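PDB 1L1J: heat shock protease HtrA, which is probably an ATP-independent serine endopeptidase of the HtrA heat-shock family, represented here by its trypsin-like protease domain. Local coordinates for residues 8-13 against 143-148; 18-23 against 74-79; 80-85 against 106-111; 160-163 against 167-170; 172-177 against 185-190. All coordinates share one frame; numbering follows the deposited sequence.

Interaction 1: 8-13 against 143-148; sequences NVVEAC and FQHTVT
Val-10 and Val-147 mark the nearest approach of the two backbones, their CA atoms 8.1 Å apart, where helix 5-13 lies beside the start of strand 146-160. That strand belongs to the C-terminal barrel of the trypsin-like fold, so the contact docks the N-terminal helix on the outside of this barrel. Within the helix, the amide of Ala-12 bonds to the carbonyl O of Asn-8 at 2.9 Å, an i to i+4 bond spanning the turn from which Val-10 projects. Val-10 divides its two methyls between two partners. CG1, set anti to the backbone N by a chi1 of 167°, comes to the edge of the His-145 ring near the ring plane and lies 3.3 Å from CD2 of His-145. CG2 reaches instead for the strand, meeting CG2 of Val-147 at 3.7 Å, and the two side chains run antiparallel, one alongside the other. With an alanine at Val-10 both methyl contacts go, and the His-145 edge and CG2 of Val-147 are likely to be left without their apolar neighbour. Farther along, Val-10 also leans on Ile-137 and Val-147 on Ile-135, both from strand 133-138, which pairs with the strand of Val-147. The polar part of the contact runs through one water. It sits in the plane of the imidazole, 3.1 Å from NE2 of His-145, and gives a weak hydrogen bond of 3.1 Å to OE2 of Glu-11.

Interaction 2: 18-23 against 74-79; sequences VKIDVV and HVVGGA
Ile-20 and Val-22 of strand 17-23 make a buried, wholly apolar contact with Val-75, Val-76 and Ala-79, where the short helix 73-76 packs on a strand of the N-terminal barrel of the trypsin-like fold. The helix carries His-74, predicted to be the histidine of the charge relay; its ND1 is hydrogen-bonded to OD1 of Asp-104. Ile-20 has the larger share on the strand side and lies roughly perpendicular to both helix valines. Its CG2 branch, placed anti to the backbone N by a chi1 of -59° for CG1, touches CG2 of Val-76 at 3.5 Å and CG1 of Val-75 at 4.1 Å. CG2 of Val-76 also lies 4.2 Å from CD1 of Ile-20, so this valine methyl touches both branches of the isoleucine. Thr-71 of strand 68-72 touches both Ile-20 and Val-76. After Val-76 the chain leaves the helix at Gly-77, whose positive phi of 47° suits glycine, and an inverse gamma turn centred on Gly-78 brings it back toward the strand. Ala-79 there points at Val-22, with its CB 4.3 Å from CG1 of Val-22.

Interaction 3: 80-85 against 106-111; sequences DNITVT and AVIKIK
The interior of the N-terminal barrel of the trypsin-like fold is where Val-84 and Ile-82 meet Ile-110 and Ile-108. Strands 83-85 and 105-109 are not neighbours in the sheet; its curl brings them face to face, with the CA atoms of Val-84 and Ile-110 8.0 Å apart, and the contact is made by side chains alone. Ile-110 brings the end of its chain to Val-84: CD1 lies 3.7 Å from CG2 of Val-84 and 3.8 Å from its CB, so it rests against the branch point as well as a methyl. The same CG2 of Val-84, anti to the carbonyl carbon, also comes within a looser 4.5 Å of CG2 of Ile-108. Ile-82 adds a similarly loose touch through CD1, 4.5 Å from CG1 of Ile-108. Lys-109 points away from this core, and its chain bends back so that NZ donates to O of Ile-110 at 3.1 Å from above the carbonyl plane; the ammonium also makes a cation-pi contact with Tyr-68. Around the core, Val-76 of helix 73-76 packs on Ile-82 and Ile-108, while Tyr-92 of strand 91-93 and Phe-117 of a nearby loop close in on Ile-110.

Interaction 4: 160-163 against 167-170; sequences PKPD and YYVG
Tyr-168 lays one face of its ring over the aliphatic chain of Lys-161. CG of Lys-161 stands above the ring centre, 3.6 Å from the centroid of Tyr-168 and only 14° off the ring normal, a clear CH-pi contact. From CG onward the lysine runs extended, crossing the tyrosine at about a right angle; CE stays over the same face, near the CD2–CE2 side of the ring, and comes 3.4 Å from the backbone O of Tyr-167. The same ring is met at its edge by Pro-162, whose CD lies near the ring plane and 4.1 Å from CE1 of Tyr-168. Ile-201 and Val-202, from another loop, also touch this tyrosine. Were Tyr-168 an alanine, the lysine chain would probably lose the flat surface it lies on, and Pro-162 the ring edge it meets.

Tyr-167, the residue before it, turns to the other side. It forms an antiparallel non-hydrogen-bonded pair with Pro-160, CA to CA 4.4 Å. Its ring turns one face to the proline: CA of Pro-160 lies over it, 3.9 Å from CD2 of Tyr-167, and CB over the rim, 4.2 Å from CE2 of Tyr-167. Arg-158 adds a cation-pi contact to this ring.

Together these residues form the end of a beta hairpin joining strands 146-160 and 167-174 of the C-terminal barrel, and the side chain of Tyr-168 comes within about 6 Å of that of Asp-104 and about 7 Å of that of His-74, two members of the predicted catalytic triad of this trypsin-like protease.

Interaction 5: 172-177 against 185-190; sequences IQTDAA and GPLLNI
Leu-187 meets Ile-172 and Thr-174 with a single methyl, CD2. CD2 lies 4.2 Å from CG2 of Ile-172, the two side chains crossing at a slant; it is also 4.4 Å from OG1 of Thr-174, a loose van der Waals approach to the hydroxyl oxygen. The leucine backbone is almost equally far from both, its CA 9.6 Å from CA of Ile-172 and 9.5 Å from CA of Thr-174, and the side chain bridges that distance because CG stands anti to the backbone N, chi1 -173°, carrying the branch toward the facing strand. On the partner strand Ile-172 and Thr-174 alternate with Gln-173, which points the opposite way. This is the ordinary alternation of a strand. In the C-terminal barrel of the trypsin-like fold, strands 167-174 and 186-188 are not paired with each other but face across its interior, so their contact is made by side chains alone. Ala-134 and Ala-136 of strand 133-138 and Ala-213 of strand 211-215 touch the leucine, as do Ile-195 and Asn-198 of strand 193-198. The two walls are held by their own sheet partners: Ile-172 and Thr-174 share backbone bonds with Ala-213 and Gly-211, and Pro-186 bonds to Ile-137. Beyond the strand end, Asp-175 accepts from the backbone N of Val-151 through OD1, while O of Ala-177 takes hydrogen bonds from OG1 of Thr-148 and from ND2 of Asn-182, a predicted substrate-binding residue.

Interactions 2 and 3 share the N-terminal barrel, their centres about 7 Å apart, and are stitched together by backbone bonds of Asp-21 with Thr-83 and of Lys-19 with Thr-85. Interactions 1, 4 and 5 belong to the C-terminal barrel: 1 and 5 touch, with Val-9 and Cys-13 packing on Leu-188, whereas 4 and 5 use successive parts of strand 167-174 at centres about 19 Å apart. The predicted triad is approached from both barrels. Interaction 2 contributes His-74 itself and brings Val-75 to about 5 Å from Ser-183; interaction 4 brings Tyr-168 to about 6 Å from Asp-104, while Leu-187 of interaction 5 stays about 11 Å from Ser-183, all side chain to side chain.

Interaction 1: 8-13 against 143-148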
# COMPACT_ATOMS: atom_id res chain seq x y z
N ASN A 8 -3.95 10.39 16.33
CA ASN A 8 -2.61 10.15 16.84
C ASN A 8 -1.84 9.17 15.97
O ASN A 8 -0.75 9.49 15.52
CB ASN A 8 -2.70 9.65 18.28
CG ASN A 8 -3.15 10.73 19.24
OD1 ASN A 8 -3.93 10.49 20.17
ND2 ASN A 8 -2.65 11.95 19.02
N VAL A 9 -2.41 8.00 15.71
CA VAL A 9 -1.72 7.01 14.88
C VAL A 9 -1.20 7.61 13.57
O VAL A 9 -0.02 7.50 13.25
CB VAL A 9 -2.63 5.81 14.54
CG1 VAL A 9 -2.08 5.05 13.34
CG2 VAL A 9 -2.70 4.88 15.74
N VAL A 10 -2.10 8.26 12.83
CA VAL A 10 -1.75 8.88 11.56
C VAL A 10 -0.57 9.83 11.74
O VAL A 10 0.44 9.73 11.03
CB VAL A 10 -2.98 9.64 10.98
CG1 VAL A 10 -2.55 10.55 9.83
CG2 VAL A 10 -4.01 8.64 10.48
N GLU A 11 -0.71 10.75 12.69
CA GLU A 11 0.33 11.72 12.98
C GLU A 11 1.65 10.98 13.17
O GLU A 11 2.72 11.48 12.82
CB GLU A 11 0.00 12.47 14.27
CG GLU A 11 0.29 13.95 14.22
CD GLU A 11 -0.76 14.69 13.40
OE1 GLU A 11 -1.91 14.81 13.89
OE2 GLU A 11 -0.43 15.14 12.27
N ALA A 12 1.56 9.77 13.72
CA ALA A 12 2.73 8.95 13.98
C ALA A 12 3.22 8.12 12.81
O ALA A 12 4.42 7.95 12.64
CB ALA A 12 2.48 8.04 15.17
N CYS A 13 2.30 7.60 12.00
CA CYS A 13 2.70 6.74 10.89
C CYS A 13 2.74 7.38 9.51
O CYS A 13 3.31 6.82 8.57
CB CYS A 13 1.81 5.51 10.87
SG CYS A 13 1.63 4.76 12.50
N PHE A 143 2.88 14.59 -1.22
CA PHE A 143 2.90 15.69 -0.27
C PHE A 143 1.82 15.68 0.80
O PHE A 143 1.76 16.60 1.61
CB PHE A 143 2.89 17.02 -1.02
CG PHE A 143 1.85 17.09 -2.09
CD1 PHE A 143 0.54 17.42 -1.79
CD2 PHE A 143 2.19 16.82 -3.41
CE1 PHE A 143 -0.43 17.47 -2.79
CE2 PHE A 143 1.23 16.87 -4.42
CZ PHE A 143 -0.08 17.20 -4.11
N GLN A 144 0.97 14.66 0.77
CA GLN A 144 -0.08 14.51 1.78
C GLN A 144 -0.62 13.09 1.79
O GLN A 144 -0.76 12.44 0.75
CB GLN A 144 -1.25 15.46 1.54
CG GLN A 144 -2.30 15.35 2.62
CD GLN A 144 -3.60 16.03 2.26
OE1 GLN A 144 -4.34 15.55 1.41
NE2 GLN A 144 -3.87 17.16 2.91
N HIS A 145 -0.94 12.64 2.99
CA HIS A 145 -1.48 11.31 3.22
C HIS A 145 -3.02 11.30 3.29
O HIS A 145 -3.63 12.12 3.98
CB HIS A 145 -0.92 10.80 4.53
CG HIS A 145 -1.07 11.78 5.65
ND1 HIS A 145 -0.52 13.04 5.60
CD2 HIS A 145 -1.71 11.70 6.84
CE1 HIS A 145 -0.82 13.69 6.71
NE2 HIS A 145 -1.54 12.90 7.48
N THR A 146 -3.64 10.37 2.56
CA THR A 146 -5.09 10.23 2.58
C THR A 146 -5.40 9.16 3.63
O THR A 146 -4.60 8.25 3.83
CB THR A 146 -5.64 9.77 1.21
OG1 THR A 146 -4.79 8.75 0.67
CG2 THR A 146 -5.68 10.92 0.24
N VAL A 147 -6.54 9.26 4.30
CA VAL A 147 -6.88 8.28 5.33
C VAL A 147 -8.35 7.87 5.34
O VAL A 147 -9.23 8.69 5.12
CB VAL A 147 -6.52 8.84 6.74
CG1 VAL A 147 -7.19 8.02 7.83
CG2 VAL A 147 -5.01 8.81 6.93
N THR A 148 -8.62 6.58 5.56
CA THR A 148 -9.99 6.07 5.63
C THR A 148 -10.04 5.13 6.82
O THR A 148 -9.09 4.42 7.10
CB THR A 148 -10.45 5.31 4.35
OG1 THR A 148 -9.62 4.17 4.13
CG2 THR A 148 -10.39 6.22 3.14
O HOH W 1 -2.34 13.52 10.39

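Interaction 2: 18-23 against 74-79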
# COMPACT_ATOMS: atom_id res chain seq x y z
N VAL A 18 4.87 6.27 1.81
CA VAL A 18 5.37 6.88 0.59
C VAL A 18 4.52 6.70 -0.65
O VAL A 18 3.57 5.94 -0.67
CB VAL A 18 6.77 6.34 0.24
CG1 VAL A 18 7.67 6.35 1.46
CG2 VAL A 18 6.65 4.93 -0.32
N LYS A 19 4.93 7.41 -1.70
CA LYS A 19 4.30 7.39 -3.01
C LYS A 19 5.19 6.53 -3.93
O LYS A 19 6.38 6.37 -3.67
CB LYS A 19 4.22 8.83 -3.56
CG LYS A 19 4.05 8.94 -5.08
CD LYS A 19 4.33 10.36 -5.57
CE LYS A 19 4.27 10.44 -7.10
NZ LYS A 19 4.75 11.75 -7.65
N ILE A 20 4.62 5.98 -4.99
CA ILE A 20 5.41 5.17 -5.90
C ILE A 20 4.97 5.38 -7.34
O ILE A 20 3.95 4.84 -7.79
CB ILE A 20 5.32 3.67 -5.53
CG1 ILE A 20 5.82 3.47 -4.10
CG2 ILE A 20 6.15 2.84 -6.50
CD1 ILE A 20 5.81 2.05 -3.63
N ASP A 21 5.74 6.20 -8.06
CA ASP A 21 5.45 6.51 -9.46
C ASP A 21 6.49 5.87 -10.38
O ASP A 21 7.69 5.97 -10.14
CB ASP A 21 5.39 8.04 -9.67
CG ASP A 21 6.54 8.79 -8.99
OD1 ASP A 21 6.81 8.54 -7.79
OD2 ASP A 21 7.16 9.66 -9.64
N VAL A 22 5.99 5.21 -11.42
CA VAL A 22 6.82 4.51 -12.39
C VAL A 22 6.54 5.02 -13.81
O VAL A 22 5.43 4.84 -14.32
CB VAL A 22 6.54 2.99 -12.32
CG1 VAL A 22 7.31 2.25 -13.41
CG2 VAL A 22 6.91 2.47 -10.94
N VAL A 23 7.54 5.63 -14.44
CA VAL A 23 7.38 6.17 -15.79
C VAL A 23 7.11 5.09 -16.85
O VAL A 23 7.40 3.91 -16.63
CB VAL A 23 8.63 6.99 -16.22
CG1 VAL A 23 8.44 7.54 -17.63
CG2 VAL A 23 8.86 8.12 -15.24
N HIS A 74 1.37 -5.35 -7.89
CA HIS A 74 0.75 -4.77 -9.08
C HIS A 74 1.18 -3.32 -9.23
O HIS A 74 1.23 -2.79 -10.33
CB HIS A 74 -0.78 -4.88 -9.01
CG HIS A 74 -1.42 -4.02 -7.96
ND1 HIS A 74 -2.19 -4.55 -6.94
CD2 HIS A 74 -1.44 -2.68 -7.79
CE1 HIS A 74 -2.65 -3.57 -6.19
NE2 HIS A 74 -2.21 -2.42 -6.68
N VAL A 75 1.49 -2.68 -8.11
CA VAL A 75 1.91 -1.29 -8.17
C VAL A 75 3.27 -1.26 -8.87
O VAL A 75 3.33 -0.97 -10.06
CB VAL A 75 2.00 -0.66 -6.75
CG1 VAL A 75 2.63 0.72 -6.79
CG2 VAL A 75 0.59 -0.56 -6.17
N VAL A 76 4.33 -1.61 -8.15
CA VAL A 76 5.69 -1.63 -8.69
C VAL A 76 5.87 -2.71 -9.75
O VAL A 76 6.39 -2.45 -10.83
CB VAL A 76 6.73 -1.84 -7.58
CG1 VAL A 76 8.09 -2.16 -8.18
CG2 VAL A 76 6.84 -0.58 -6.72
N GLY A 77 5.44 -3.93 -9.43
CA GLY A 77 5.57 -5.03 -10.38
C GLY A 77 6.95 -5.12 -11.00
O GLY A 77 7.93 -4.64 -10.42
N GLY A 78 7.05 -5.74 -12.17
CA GLY A 78 8.34 -5.83 -12.83
C GLY A 78 8.70 -4.44 -13.31
O GLY A 78 8.39 -4.07 -14.45
N ALA A 79 9.37 -3.66 -12.46
CA ALA A 79 9.74 -2.29 -12.83
C ALA A 79 11.23 -1.98 -12.93
O ALA A 79 12.06 -2.49 -12.17
CB ALA A 79 9.08 -1.31 -11.86

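Interaction 3: 80-85 against 106-111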
# COMPACT_ATOMS: atom_id res chain seq x y z
N ASP A 80 11.54 -1.11 -13.89
CA ASP A 80 12.90 -0.68 -14.18
C ASP A 80 13.08 0.74 -13.64
O ASP A 80 14.10 1.07 -13.03
CB ASP A 80 13.10 -0.67 -15.70
CG ASP A 80 12.05 0.18 -16.43
OD1 ASP A 80 12.12 1.43 -16.38
OD2 ASP A 80 11.14 -0.40 -17.06
N ASN A 81 12.06 1.56 -13.88
CA ASN A 81 12.03 2.95 -13.47
C ASN A 81 11.07 3.12 -12.30
O ASN A 81 9.86 3.25 -12.50
CB ASN A 81 11.58 3.81 -14.66
CG ASN A 81 11.49 5.29 -14.31
OD1 ASN A 81 12.50 5.96 -14.12
ND2 ASN A 81 10.27 5.79 -14.23
N ILE A 82 11.60 3.12 -11.08
CA ILE A 82 10.77 3.26 -9.89
C ILE A 82 11.12 4.52 -9.12
O ILE A 82 12.25 4.69 -8.67
CB ILE A 82 10.96 2.06 -8.95
CG1 ILE A 82 10.79 0.76 -9.74
CG2 ILE A 82 9.97 2.15 -7.81
CD1 ILE A 82 11.13 -0.47 -8.94
N THR A 83 10.13 5.39 -8.94
CA THR A 83 10.33 6.65 -8.21
C THR A 83 9.56 6.66 -6.88
O THR A 83 8.36 6.41 -6.84
CB THR A 83 9.90 7.87 -9.07
OG1 THR A 83 10.45 7.77 -10.39
CG2 THR A 83 10.37 9.18 -8.43
N VAL A 84 10.26 6.96 -5.79
CA VAL A 84 9.64 7.02 -4.47
C VAL A 84 9.64 8.44 -3.92
O VAL A 84 10.69 9.08 -3.82
CB VAL A 84 10.37 6.09 -3.47
CG1 VAL A 84 10.06 6.50 -2.04
CG2 VAL A 84 9.93 4.67 -3.70
N THR A 85 8.46 8.93 -3.56
CA THR A 85 8.35 10.28 -3.02
C THR A 85 7.90 10.22 -1.54
O THR A 85 7.02 9.43 -1.19
CB THR A 85 7.36 11.13 -3.85
OG1 THR A 85 7.65 10.98 -5.25
CG2 THR A 85 7.47 12.60 -3.48
N ALA A 106 5.43 -6.87 -2.43
CA ALA A 106 6.62 -6.41 -3.14
C ALA A 106 7.44 -5.49 -2.27
O ALA A 106 6.92 -4.55 -1.69
CB ALA A 106 6.20 -5.69 -4.42
N VAL A 107 8.73 -5.77 -2.17
CA VAL A 107 9.62 -4.95 -1.36
C VAL A 107 10.56 -4.11 -2.23
O VAL A 107 11.03 -4.54 -3.28
CB VAL A 107 10.44 -5.81 -0.37
CG1 VAL A 107 11.35 -6.76 -1.14
CG2 VAL A 107 11.24 -4.91 0.56
N ILE A 108 10.81 -2.89 -1.76
CA ILE A 108 11.64 -1.94 -2.46
C ILE A 108 12.71 -1.39 -1.52
O ILE A 108 12.61 -1.57 -0.31
CB ILE A 108 10.73 -0.82 -3.01
CG1 ILE A 108 10.64 -0.95 -4.53
CG2 ILE A 108 11.17 0.55 -2.51
CD1 ILE A 108 10.04 -2.26 -4.98
N LYS A 109 13.72 -0.72 -2.07
CA LYS A 109 14.82 -0.19 -1.26
C LYS A 109 15.33 1.19 -1.70
O LYS A 109 15.67 1.42 -2.87
CB LYS A 109 15.97 -1.19 -1.25
CG LYS A 109 17.17 -0.78 -0.41
CD LYS A 109 16.80 -0.65 1.05
CE LYS A 109 18.05 -0.43 1.91
NZ LYS A 109 18.80 0.81 1.53
N ILE A 110 15.39 2.10 -0.73
CA ILE A 110 15.85 3.47 -0.95
C ILE A 110 17.18 3.76 -0.25
O ILE A 110 17.35 3.49 0.94
CB ILE A 110 14.77 4.47 -0.49
CG1 ILE A 110 13.94 4.91 -1.69
CG2 ILE A 110 15.39 5.67 0.17
CD1 ILE A 110 13.25 3.79 -2.37
N LYS A 111 18.11 4.34 -0.99
CA LYS A 111 19.43 4.68 -0.47
C LYS A 111 19.33 5.67 0.68
O LYS A 111 18.69 6.72 0.56
CB LYS A 111 20.28 5.25 -1.60
CG LYS A 111 19.88 4.78 -3.00
CD LYS A 111 20.94 5.14 -4.05
CE LYS A 111 20.41 5.02 -5.48
NZ LYS A 111 19.49 6.14 -5.84

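Interaction 4: 160-163 against 167-170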
# COMPACT_ATOMS: atom_id res chain seq x y z
N PRO A 160 -12.92 -14.53 -5.94
CA PRO A 160 -12.54 -14.90 -7.30
C PRO A 160 -12.23 -13.63 -8.07
O PRO A 160 -13.04 -12.72 -8.10
CB PRO A 160 -13.78 -15.61 -7.81
CG PRO A 160 -14.89 -14.88 -7.12
CD PRO A 160 -14.36 -14.73 -5.71
N LYS A 161 -11.06 -13.57 -8.68
CA LYS A 161 -10.69 -12.39 -9.46
C LYS A 161 -11.71 -12.24 -10.59
O LYS A 161 -11.88 -13.14 -11.40
CB LYS A 161 -9.29 -12.56 -10.07
CG LYS A 161 -8.20 -12.90 -9.06
CD LYS A 161 -6.81 -12.92 -9.69
CE LYS A 161 -5.73 -13.23 -8.63
NZ LYS A 161 -4.32 -13.11 -9.12
N PRO A 162 -12.42 -11.09 -10.64
CA PRO A 162 -13.41 -10.92 -11.72
C PRO A 162 -12.71 -11.17 -13.05
O PRO A 162 -13.33 -11.25 -14.10
CB PRO A 162 -13.85 -9.47 -11.57
CG PRO A 162 -12.61 -8.80 -11.03
CD PRO A 162 -12.13 -9.80 -9.99
N ASP A 163 -11.39 -11.26 -12.96
CA ASP A 163 -10.51 -11.51 -14.09
C ASP A 163 -10.87 -12.84 -14.76
O ASP A 163 -10.74 -13.00 -15.98
CB ASP A 163 -9.08 -11.56 -13.55
CG ASP A 163 -8.07 -11.84 -14.60
OD1 ASP A 163 -8.29 -12.80 -15.38
OD2 ASP A 163 -7.05 -11.12 -14.64
N TYR A 167 -7.62 -16.29 -8.01
CA TYR A 167 -8.30 -15.94 -6.78
C TYR A 167 -7.40 -15.06 -5.93
O TYR A 167 -6.16 -15.21 -5.94
CB TYR A 167 -8.61 -17.19 -5.95
CG TYR A 167 -9.81 -18.04 -6.35
CD1 TYR A 167 -9.77 -18.88 -7.48
CD2 TYR A 167 -10.96 -18.06 -5.57
CE1 TYR A 167 -10.84 -19.71 -7.79
CE2 TYR A 167 -12.04 -18.89 -5.88
CZ TYR A 167 -11.97 -19.71 -6.98
OH TYR A 167 -13.01 -20.56 -7.25
N TYR A 168 -8.01 -14.13 -5.19
CA TYR A 168 -7.27 -13.31 -4.26
C TYR A 168 -7.52 -14.17 -3.04
O TYR A 168 -8.67 -14.57 -2.82
CB TYR A 168 -7.92 -11.92 -4.10
CG TYR A 168 -7.91 -11.07 -5.36
CD1 TYR A 168 -9.10 -10.74 -6.01
CD2 TYR A 168 -6.73 -10.61 -5.90
CE1 TYR A 168 -9.10 -9.98 -7.17
CE2 TYR A 168 -6.72 -9.85 -7.05
CZ TYR A 168 -7.91 -9.54 -7.69
OH TYR A 168 -7.89 -8.76 -8.84
N VAL A 169 -6.49 -14.50 -2.25
CA VAL A 169 -6.73 -15.35 -1.08
C VAL A 169 -5.94 -15.00 0.19
O VAL A 169 -4.80 -14.52 0.13
CB VAL A 169 -6.48 -16.86 -1.41
CG1 VAL A 169 -6.76 -17.14 -2.88
CG2 VAL A 169 -5.08 -17.27 -1.03
N GLY A 170 -6.56 -15.26 1.35
CA GLY A 170 -5.93 -14.98 2.64
C GLY A 170 -6.08 -13.52 3.06
O GLY A 170 -5.43 -13.07 4.00

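Interaction 5: 172-177 against 185-190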
# COMPACT_ATOMS: atom_id res chain seq x y z
N ILE A 172 -7.56 -9.82 4.44
CA ILE A 172 -8.26 -9.23 5.57
C ILE A 172 -9.26 -8.30 4.91
O ILE A 172 -8.92 -7.62 3.94
CB ILE A 172 -7.31 -8.40 6.46
CG1 ILE A 172 -6.46 -9.34 7.33
CG2 ILE A 172 -8.14 -7.43 7.32
CD1 ILE A 172 -5.25 -8.71 7.98
N GLN A 173 -10.48 -8.28 5.43
CA GLN A 173 -11.54 -7.42 4.90
C GLN A 173 -11.83 -6.28 5.89
O GLN A 173 -11.69 -6.45 7.10
CB GLN A 173 -12.80 -8.26 4.68
CG GLN A 173 -13.93 -7.58 3.91
CD GLN A 173 -15.20 -8.42 3.91
OE1 GLN A 173 -15.14 -9.65 3.85
NE2 GLN A 173 -16.36 -7.77 3.99
N THR A 174 -12.19 -5.11 5.36
CA THR A 174 -12.51 -3.93 6.19
C THR A 174 -13.63 -3.14 5.55
O THR A 174 -13.84 -3.21 4.33
CB THR A 174 -11.34 -2.91 6.30
OG1 THR A 174 -10.37 -3.17 5.28
CG2 THR A 174 -10.69 -2.97 7.66
N ASP A 175 -14.35 -2.38 6.36
CA ASP A 175 -15.39 -1.55 5.80
C ASP A 175 -14.74 -0.17 5.59
O ASP A 175 -15.42 0.81 5.28
CB ASP A 175 -16.62 -1.48 6.71
CG ASP A 175 -16.26 -1.27 8.14
OD1 ASP A 175 -15.14 -0.79 8.42
OD2 ASP A 175 -17.10 -1.59 9.00
N ALA A 176 -13.42 -0.12 5.76
CA ALA A 176 -12.64 1.10 5.51
C ALA A 176 -12.43 1.11 4.01
O ALA A 176 -12.05 0.11 3.43
CB ALA A 176 -11.31 1.03 6.21
N ALA A 177 -12.66 2.24 3.36
CA ALA A 177 -12.50 2.31 1.92
C ALA A 177 -11.07 2.07 1.47
O ALA A 177 -10.14 2.75 1.92
CB ALA A 177 -12.98 3.63 1.40
N GLY A 185 -0.36 1.14 0.61
CA GLY A 185 -0.11 1.81 1.89
C GLY A 185 -0.35 0.81 3.02
O GLY A 185 -0.62 -0.36 2.75
N PRO A 186 -0.25 1.21 4.29
CA PRO A 186 -0.49 0.18 5.30
C PRO A 186 -1.89 0.23 5.90
O PRO A 186 -2.59 1.24 5.78
CB PRO A 186 0.58 0.47 6.34
CG PRO A 186 0.54 1.98 6.37
CD PRO A 186 0.46 2.36 4.89
N LEU A 187 -2.29 -0.87 6.54
CA LEU A 187 -3.57 -0.97 7.22
C LEU A 187 -3.16 -1.13 8.69
O LEU A 187 -2.66 -2.19 9.07
CB LEU A 187 -4.36 -2.20 6.77
CG LEU A 187 -5.79 -2.30 7.31
CD1 LEU A 187 -6.65 -1.24 6.65
CD2 LEU A 187 -6.38 -3.67 7.04
N LEU A 188 -3.39 -0.11 9.51
CA LEU A 188 -2.98 -0.15 10.92
C LEU A 188 -4.05 -0.43 11.99
O LEU A 188 -5.25 -0.47 11.73
CB LEU A 188 -2.28 1.17 11.29
CG LEU A 188 -1.16 1.72 10.41
CD1 LEU A 188 -1.06 3.22 10.65
CD2 LEU A 188 0.17 1.02 10.70
N ASN A 189 -3.54 -0.59 13.22
CA ASN A 189 -4.30 -0.82 14.44
C ASN A 189 -4.53 0.49 15.14
O ASN A 189 -4.24 1.55 14.60
CB ASN A 189 -3.50 -1.66 15.42
CG ASN A 189 -3.43 -3.08 15.02
OD1 ASN A 189 -2.67 -3.85 15.61
ND2 ASN A 189 -4.23 -3.46 14.02
N ILE A 190 -5.03 0.41 16.37
CA ILE A 190 -5.23 1.60 17.17
C ILE A 190 -3.90 1.73 17.88
O ILE A 190 -3.63 2.71 18.55
CB ILE A 190 -6.34 1.45 18.22
CG1 ILE A 190 -6.70 -0.03 18.43
CG2 ILE A 190 -7.52 2.33 17.83
CD1 ILE A 190 -7.33 -0.75 17.21